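Local coordinates for protein metal-dependent hydrolase (Lactobacillus plantarum, PDB 2F6K) that probably acts as a manganese-dependent amidohydrolase-family decarboxylase, acting on aminocarboxymuconate semialdehyde or a related substrate, at residues P124-V136 with D179-F192. Sequence-based numbering, arbitrary orientation.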
ATOM      1  N   PRO A 124       5.810  -5.944  19.333  1.00 25.68           N
ATOM      2  CA  PRO A 124       5.153  -4.955  18.482  1.00 25.61           C
ATOM      3  C   PRO A 124       3.911  -5.553  17.851  1.00 27.33           C
ATOM      4  O   PRO A 124       3.913  -6.726  17.471  1.00 27.45           O
ATOM      5  CB  PRO A 124       6.223  -4.645  17.445  1.00 28.77           C
ATOM      6  CG  PRO A 124       6.864  -5.980  17.245  1.00 27.97           C
ATOM      7  CD  PRO A 124       7.008  -6.494  18.672  1.00 28.23           C
ATOM      8  N   THR A 125       2.851  -4.757  17.743  1.00 27.80           N
ATOM      9  CA  THR A 125       1.623  -5.233  17.127  1.00 26.26           C
ATOM     10  C   THR A 125       2.011  -5.760  15.758  1.00 26.35           C
ATOM     11  O   THR A 125       1.471  -6.762  15.293  1.00 29.72           O
ATOM     12  CB  THR A 125       0.603  -4.104  16.980  1.00 28.69           C
ATOM     13  OG1 THR A 125       1.261  -2.933  16.485  1.00 27.57           O
ATOM     14  CG2 THR A 125      -0.043  -3.798  18.331  1.00 27.02           C
ATOM     15  N   ASN A 126       2.957  -5.081  15.117  1.00 24.31           N
ATOM     16  CA  ASN A 126       3.458  -5.512  13.811  1.00 26.09           C
ATOM     17  C   ASN A 126       4.879  -5.004  13.654  1.00 24.97           C
ATOM     18  O   ASN A 126       5.199  -3.886  14.075  1.00 27.51           O
ATOM     19  CB  ASN A 126       2.589  -4.977  12.667  1.00 25.94           C
ATOM     20  CG  ASN A 126       3.156  -3.713  12.040  1.00 28.45           C
ATOM     21  OD1 ASN A 126       4.149  -3.752  11.308  1.00 26.23           O
ATOM     22  ND2 ASN A 126       2.528  -2.584  12.328  1.00 28.19           N
ATOM     23  N   SER A 127       5.735  -5.840  13.083  1.00 23.68           N
ATOM     24  CA  SER A 127       7.119  -5.469  12.857  1.00 25.68           C
ATOM     25  C   SER A 127       7.269  -5.458  11.353  1.00 27.88           C
ATOM     26  O   SER A 127       7.294  -6.513  10.721  1.00 26.27           O
ATOM     27  CB  SER A 127       8.059  -6.499  13.485  1.00 27.72           C
ATOM     28  OG  SER A 127       9.417  -6.136  13.291  1.00 27.84           O
ATOM     29  N   ARG A 128       7.331  -4.257  10.784  1.00 29.09           N
ATOM     30  CA  ARG A 128       7.447  -4.084   9.337  1.00 29.58           C
ATOM     31  C   ARG A 128       6.499  -4.983   8.548  1.00 29.36           C
ATOM     32  O   ARG A 128       6.866  -5.486   7.488  1.00 28.74           O
ATOM     33  CB  ARG A 128       8.885  -4.335   8.849  1.00 28.86           C
ATOM     34  CG  ARG A 128       9.894  -3.249   9.232  1.00 30.44           C
ATOM     35  CD  ARG A 128      11.224  -3.448   8.498  1.00 33.55           C
ATOM     36  NE  ARG A 128      11.148  -3.082   7.083  1.00 39.84           N
ATOM     37  CZ  ARG A 128      11.256  -1.835   6.622  1.00 37.95           C
ATOM     38  NH1 ARG A 128      11.448  -0.832   7.461  1.00 38.66           N
ATOM     39  NH2 ARG A 128      11.176  -1.591   5.322  1.00 35.05           N
ATOM     40  N   GLY A 129       5.292  -5.202   9.060  1.00 28.50           N
ATOM     41  CA  GLY A 129       4.351  -6.022   8.316  1.00 29.48           C
ATOM     42  C   GLY A 129       3.992  -7.376   8.897  1.00 30.21           C
ATOM     43  O   GLY A 129       2.991  -7.972   8.496  1.00 31.16           O
ATOM     44  N   LEU A 130       4.812  -7.888   9.810  1.00 29.70           N
ATOM     45  CA  LEU A 130       4.503  -9.166  10.440  1.00 30.35           C
ATOM     46  C   LEU A 130       3.720  -8.839  11.712  1.00 28.97           C
ATOM     47  O   LEU A 130       4.290  -8.378  12.700  1.00 27.55           O
ATOM     48  CB  LEU A 130       5.784  -9.935  10.787  1.00 31.85           C
ATOM     49  CG  LEU A 130       5.568 -11.410  11.169  1.00 36.47           C
ATOM     50  CD1 LEU A 130       6.902 -12.123  11.276  1.00 36.62           C
ATOM     51  CD2 LEU A 130       4.817 -11.503  12.483  1.00 36.44           C
ATOM     52  N   TYR A 131       2.409  -9.062  11.674  1.00 26.95           N
ATOM     53  CA  TYR A 131       1.557  -8.770  12.818  1.00 26.44           C
ATOM     54  C   TYR A 131       1.589  -9.887  13.851  1.00 27.14           C
ATOM     55  O   TYR A 131       1.628 -11.072  13.503  1.00 24.15           O
ATOM     56  CB  TYR A 131       0.109  -8.513  12.362  1.00 27.43           C
ATOM     57  CG  TYR A 131      -0.094  -7.124  11.796  1.00 28.68           C
ATOM     58  CD1 TYR A 131       0.371  -6.791  10.523  1.00 28.57           C
ATOM     59  CD2 TYR A 131      -0.640  -6.107  12.584  1.00 30.09           C
ATOM     60  CE1 TYR A 131       0.313  -5.478  10.055  1.00 25.80           C
ATOM     61  CE2 TYR A 131      -0.700  -4.788  12.128  1.00 28.41           C
ATOM     62  CZ  TYR A 131      -0.216  -4.480  10.867  1.00 29.14           C
ATOM     63  OH  TYR A 131      -0.190  -3.169  10.445  1.00 26.49           O
ATOM     64  N   PHE A 132       1.571  -9.509  15.126  1.00 26.79           N
ATOM     65  CA  PHE A 132       1.613 -10.513  16.166  1.00 27.30           C
ATOM     66  C   PHE A 132       0.410 -11.420  15.977  1.00 27.19           C
ATOM     67  O   PHE A 132      -0.645 -10.978  15.532  1.00 27.78           O
ATOM     68  CB  PHE A 132       1.586  -9.868  17.544  1.00 27.09           C
ATOM     69  CG  PHE A 132       2.138 -10.749  18.622  1.00 31.44           C
ATOM     70  CD1 PHE A 132       3.480 -11.141  18.596  1.00 31.29           C
ATOM     71  CD2 PHE A 132       1.326 -11.199  19.660  1.00 28.38           C
ATOM     72  CE1 PHE A 132       4.003 -11.973  19.594  1.00 32.10           C
ATOM     73  CE2 PHE A 132       1.839 -12.030  20.661  1.00 28.24           C
ATOM     74  CZ  PHE A 132       3.180 -12.417  20.627  1.00 31.07           C
ATOM     75  N   GLY A 133       0.574 -12.694  16.299  1.00 28.06           N
ATOM     76  CA  GLY A 133      -0.511 -13.633  16.120  1.00 30.45           C
ATOM     77  C   GLY A 133      -0.240 -14.463  14.882  1.00 33.28           C
ATOM     78  O   GLY A 133      -0.796 -15.547  14.720  1.00 37.16           O
ATOM     79  N   SER A 134       0.622 -13.955  14.005  1.00 32.76           N
ATOM     80  CA  SER A 134       0.983 -14.659  12.775  1.00 34.44           C
ATOM     81  C   SER A 134       1.638 -16.006  13.069  1.00 33.88           C
ATOM     82  O   SER A 134       2.522 -16.109  13.926  1.00 32.21           O
ATOM     83  CB  SER A 134       1.910 -13.798  11.917  1.00 36.49           C
ATOM     84  OG  SER A 134       2.268 -14.469  10.721  1.00 37.03           O
ATOM     85  N   PRO A 135       1.215 -17.062  12.358  1.00 31.98           N
ATOM     86  CA  PRO A 135       1.795 -18.391  12.577  1.00 31.98           C
ATOM     87  C   PRO A 135       3.297 -18.476  12.278  1.00 32.77           C
ATOM     88  O   PRO A 135       3.937 -19.509  12.511  1.00 34.31           O
ATOM     89  CB  PRO A 135       0.946 -19.295  11.677  1.00 29.24           C
ATOM     90  CG  PRO A 135       0.404 -18.359  10.636  1.00 31.52           C
ATOM     91  CD  PRO A 135       0.072 -17.134  11.433  1.00 31.36           C
ATOM     92  N   VAL A 136       3.855 -17.384  11.768  1.00 30.88           N
ATOM     93  CA  VAL A 136       5.279 -17.325  11.460  1.00 29.99           C
ATOM     94  C   VAL A 136       6.057 -17.388  12.768  1.00 30.87           C
ATOM     95  O   VAL A 136       7.244 -17.721  12.789  1.00 29.80           O
ATOM     96  CB  VAL A 136       5.626 -16.007  10.707  1.00 28.62           C
ATOM     97  CG1 VAL A 136       7.120 -15.753  10.718  1.00 28.52           C
ATOM     98  CG2 VAL A 136       5.144 -16.097   9.266  1.00 27.84           C
ATOM     99  N   ASP A 179      -3.809  -0.176  14.722  1.00 32.00           N
ATOM    100  CA  ASP A 179      -2.942  -1.344  14.719  1.00 31.77           C
ATOM    101  C   ASP A 179      -3.202  -2.317  15.857  1.00 30.95           C
ATOM    102  O   ASP A 179      -3.211  -3.531  15.645  1.00 31.78           O
ATOM    103  CB  ASP A 179      -1.474  -0.934  14.721  1.00 30.23           C
ATOM    104  CG  ASP A 179      -0.641  -1.814  13.809  1.00 30.75           C
ATOM    105  OD1 ASP A 179      -0.904  -1.828  12.588  1.00 31.42           O
ATOM    106  OD2 ASP A 179       0.267  -2.504  14.308  1.00 30.12           O
ATOM    107  N   THR A 180      -3.416  -1.794  17.058  1.00 28.91           N
ATOM    108  CA  THR A 180      -3.689  -2.650  18.198  1.00 25.58           C
ATOM    109  C   THR A 180      -4.976  -3.408  17.926  1.00 28.10           C
ATOM    110  O   THR A 180      -5.073  -4.608  18.193  1.00 25.71           O
ATOM    111  CB  THR A 180      -3.845  -1.837  19.495  1.00 22.03           C
ATOM    112  OG1 THR A 180      -2.568  -1.313  19.880  1.00 18.40           O
ATOM    113  CG2 THR A 180      -4.386  -2.718  20.623  1.00 15.65           C
ATOM    114  N   THR A 181      -5.947  -2.700  17.361  1.00 27.58           N
ATOM    115  CA  THR A 181      -7.236  -3.290  17.066  1.00 27.93           C
ATOM    116  C   THR A 181      -7.124  -4.388  16.016  1.00 31.57           C
ATOM    117  O   THR A 181      -7.706  -5.470  16.166  1.00 30.17           O
ATOM    118  CB  THR A 181      -8.232  -2.230  16.571  1.00 27.44           C
ATOM    119  OG1 THR A 181      -8.248  -1.116  17.478  1.00 25.56           O
ATOM    120  CG2 THR A 181      -9.637  -2.827  16.507  1.00 24.55           C
HETATM  121  N   MSE A 182      -6.381  -4.113  14.951  1.00 33.22           N
HETATM  122  CA  MSE A 182      -6.224  -5.106  13.900  1.00 34.14           C
HETATM  123  C   MSE A 182      -5.489  -6.326  14.448  1.00 33.36           C
HETATM  124  O   MSE A 182      -5.847  -7.463  14.133  1.00 33.23           O
HETATM  125  CB  MSE A 182      -5.466  -4.518  12.707  1.00 34.78           C
HETATM  126  CG  MSE A 182      -6.193  -3.372  12.004  1.00 37.07           C
HETATM  127 SE   MSE A 182      -5.378  -2.878  10.289  1.00 46.16          SE
HETATM  128  CE  MSE A 182      -3.923  -1.776  10.927  1.00 37.75           C
ATOM    129  N   THR A 183      -4.485  -6.086  15.291  1.00 28.46           N
ATOM    130  CA  THR A 183      -3.710  -7.173  15.865  1.00 29.72           C
ATOM    131  C   THR A 183      -4.526  -8.084  16.782  1.00 31.15           C
ATOM    132  O   THR A 183      -4.376  -9.305  16.730  1.00 33.75           O
ATOM    133  CB  THR A 183      -2.489  -6.642  16.634  1.00 30.92           C
ATOM    134  OG1 THR A 183      -1.661  -5.884  15.744  1.00 34.16           O
ATOM    135  CG2 THR A 183      -1.669  -7.801  17.205  1.00 30.86           C
ATOM    136  N   PHE A 184      -5.381  -7.503  17.620  1.00 31.18           N
ATOM    137  CA  PHE A 184      -6.215  -8.294  18.523  1.00 30.81           C
ATOM    138  C   PHE A 184      -7.105  -9.253  17.730  1.00 31.88           C
ATOM    139  O   PHE A 184      -7.236 -10.428  18.065  1.00 33.39           O
ATOM    140  CB  PHE A 184      -7.111  -7.383  19.362  1.00 28.25           C
ATOM    141  CG  PHE A 184      -8.054  -8.126  20.268  1.00 27.15           C
ATOM    142  CD1 PHE A 184      -7.587  -8.747  21.421  1.00 26.86           C
ATOM    143  CD2 PHE A 184      -9.409  -8.179  19.987  1.00 28.08           C
ATOM    144  CE1 PHE A 184      -8.457  -9.403  22.284  1.00 27.42           C
ATOM    145  CE2 PHE A 184     -10.296  -8.837  20.850  1.00 25.45           C
ATOM    146  CZ  PHE A 184      -9.814  -9.446  21.998  1.00 27.38           C
ATOM    147  N   ILE A 185      -7.728  -8.739  16.681  1.00 29.55           N
ATOM    148  CA  ILE A 185      -8.602  -9.552  15.874  1.00 30.88           C
ATOM    149  C   ILE A 185      -7.789 -10.627  15.153  1.00 32.62           C
ATOM    150  O   ILE A 185      -8.246 -11.756  14.981  1.00 32.00           O
ATOM    151  CB  ILE A 185      -9.361  -8.664  14.868  1.00 28.95           C
ATOM    152  CG1 ILE A 185     -10.156  -7.608  15.644  1.00 29.43           C
ATOM    153  CG2 ILE A 185     -10.273  -9.512  13.994  1.00 26.10           C
ATOM    154  CD1 ILE A 185     -10.995  -6.676  14.791  1.00 31.96           C
ATOM    155  N   ASN A 186      -6.573 -10.275  14.750  1.00 30.89           N
ATOM    156  CA  ASN A 186      -5.718 -11.220  14.055  1.00 30.27           C
ATOM    157  C   ASN A 186      -5.491 -12.398  14.999  1.00 31.09           C
ATOM    158  O   ASN A 186      -5.497 -13.562  14.592  1.00 30.61           O
ATOM    159  CB  ASN A 186      -4.386 -10.554  13.711  1.00 28.12           C
ATOM    160  CG  ASN A 186      -3.572 -11.359  12.719  1.00 28.27           C
ATOM    161  OD1 ASN A 186      -2.463 -11.794  13.018  1.00 29.26           O
ATOM    162  ND2 ASN A 186      -4.120 -11.557  11.529  1.00 20.63           N
HETATM  163  N   MSE A 187      -5.303 -12.077  16.273  1.00 30.03           N
HETATM  164  CA  MSE A 187      -5.074 -13.087  17.285  1.00 29.90           C
HETATM  165  C   MSE A 187      -6.330 -13.942  17.479  1.00 30.58           C
HETATM  166  O   MSE A 187      -6.251 -15.126  17.797  1.00 30.11           O
HETATM  167  CB  MSE A 187      -4.644 -12.400  18.576  1.00 31.27           C
HETATM  168  CG  MSE A 187      -3.308 -11.692  18.430  1.00 35.09           C
HETATM  169 SE   MSE A 187      -2.808 -10.641  19.965  1.00 46.75          SE
HETATM  170  CE  MSE A 187      -1.989 -11.995  21.086  1.00 40.02           C
ATOM    171  N   LEU A 188      -7.496 -13.344  17.275  1.00 32.35           N
ATOM    172  CA  LEU A 188      -8.730 -14.101  17.397  1.00 35.11           C
ATOM    173  C   LEU A 188      -8.746 -15.112  16.256  1.00 33.51           C
ATOM    174  O   LEU A 188      -8.935 -16.304  16.463  1.00 33.80           O
ATOM    175  CB  LEU A 188      -9.945 -13.181  17.274  1.00 34.30           C
ATOM    176  CG  LEU A 188     -10.178 -12.192  18.414  1.00 38.81           C
ATOM    177  CD1 LEU A 188     -11.443 -11.373  18.128  1.00 32.89           C
ATOM    178  CD2 LEU A 188     -10.301 -12.954  19.730  1.00 35.85           C
ATOM    179  N   LYS A 189      -8.531 -14.605  15.049  1.00 32.65           N
ATOM    180  CA  LYS A 189      -8.519 -15.416  13.844  1.00 30.52           C
ATOM    181  C   LYS A 189      -7.630 -16.661  13.966  1.00 31.32           C
ATOM    182  O   LYS A 189      -8.009 -17.747  13.526  1.00 30.90           O
ATOM    183  CB  LYS A 189      -8.057 -14.560  12.665  1.00 27.99           C
ATOM    184  CG  LYS A 189      -7.920 -15.316  11.340  1.00 28.72           C
ATOM    185  CD  LYS A 189      -7.338 -14.407  10.257  1.00 28.61           C
ATOM    186  CE  LYS A 189      -6.970 -15.178   8.992  1.00 30.72           C
ATOM    187  NZ  LYS A 189      -8.165 -15.814   8.378  1.00 29.06           N
ATOM    188  N   TYR A 190      -6.456 -16.508  14.568  1.00 31.59           N
ATOM    189  CA  TYR A 190      -5.539 -17.631  14.711  1.00 31.63           C
ATOM    190  C   TYR A 190      -5.671 -18.435  16.006  1.00 31.23           C
ATOM    191  O   TYR A 190      -4.796 -19.231  16.337  1.00 31.25           O
ATOM    192  CB  TYR A 190      -4.104 -17.139  14.530  1.00 26.99           C
ATOM    193  CG  TYR A 190      -3.802 -16.767  13.094  1.00 29.84           C
ATOM    194  CD1 TYR A 190      -3.894 -17.723  12.080  1.00 29.95           C
ATOM    195  CD2 TYR A 190      -3.455 -15.457  12.739  1.00 27.94           C
ATOM    196  CE1 TYR A 190      -3.651 -17.390  10.747  1.00 31.15           C
ATOM    197  CE2 TYR A 190      -3.212 -15.109  11.403  1.00 25.78           C
ATOM    198  CZ  TYR A 190      -3.312 -16.084  10.413  1.00 28.99           C
ATOM    199  OH  TYR A 190      -3.098 -15.760   9.091  1.00 28.13           O
ATOM    200  N   HIS A 191      -6.769 -18.221  16.728  1.00 31.40           N
ATOM    201  CA  HIS A 191      -7.050 -18.935  17.965  1.00 31.66           C
ATOM    202  C   HIS A 191      -5.909 -18.848  18.969  1.00 34.23           C
ATOM    203  O   HIS A 191      -5.620 -19.806  19.687  1.00 33.81           O
ATOM    204  CB  HIS A 191      -7.353 -20.400  17.652  1.00 33.52           C
ATOM    205  CG  HIS A 191      -8.317 -20.585  16.520  1.00 36.47           C
ATOM    206  ND1 HIS A 191      -7.911 -20.733  15.212  1.00 37.43           N
ATOM    207  CD2 HIS A 191      -9.671 -20.594  16.497  1.00 38.66           C
ATOM    208  CE1 HIS A 191      -8.973 -20.826  14.430  1.00 35.98           C
ATOM    209  NE2 HIS A 191     -10.053 -20.743  15.186  1.00 37.58           N
ATOM    210  N   PHE A 192      -5.275 -17.684  19.028  1.00 32.25           N
ATOM    211  CA  PHE A 192      -4.152 -17.477  19.924  1.00 30.43           C
ATOM    212  C   PHE A 192      -4.458 -17.783  21.393  1.00 32.81           C
ATOM    213  O   PHE A 192      -3.735 -18.544  22.043  1.00 31.74           O
ATOM    214  CB  PHE A 192      -3.639 -16.039  19.774  1.00 26.72           C
ATOM    215  CG  PHE A 192      -2.384 -15.758  20.549  1.00 23.06           C
ATOM    216  CD1 PHE A 192      -2.427 -15.541  21.919  1.00 26.07           C
ATOM    217  CD2 PHE A 192      -1.152 -15.734  19.908  1.00 25.17           C
ATOM    218  CE1 PHE A 192      -1.255 -15.303  22.646  1.00 27.27           C
ATOM    219  CE2 PHE A 192       0.029 -15.497  20.623  1.00 26.07           C
ATOM    220  CZ  PHE A 192      -0.027 -15.280  21.995  1.00 25.78           C
TER
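Three side chains of segment 124-136 close on the carboxylate of Asp179. Tyr131 OH donates a hydrogen bond to the syn lone pair of Asp179 OD1 (2.6 Å). Asp179 OD2 accepts from Asn126 ND2 (3.0 Å, 172°) and from Thr125 OG1, the latter modelled doubtfully short. An acid suits this buried place because all three neighbours present donors, and an alanine here would probably leave them without their shared acceptor. All three have second partners in the 156-159 backbone. Thr183, small enough for this tight place, bonds Asp179 O through OG1, also at the Tyr131 ring edge, and sets CG2 against Phe132 CB. Asn126 OD1 takes the backbone N of Gly129 in an Asx motif that steadies the 126-131 hairpin. In this TIM-barrel amidohydrolase the hairpin follows strand 120-124 and packs on helix 171-189 of the outer layer, which leads from strand 150-154 towards strand 200-203. Towards and just beyond the helix end packing is apolar: with CG anti to its backbone N (chi1 -158°), Phe132 sets CD2 3.7 Å from CE of selenomethionine Met187, which also covers a Phe192 ring face. At Gly133 a CB would jam against Phe132 O and crowd Met187 CG. Looser than the Asp179 cluster is the partly exposed side at Ser134 and Tyr190: Pro135 CD makes a CH-pi contact 3.7 Å from the Tyr190 ring centroid, and Tyr190 OH bonds Gly64 O of a neighbouring subunit.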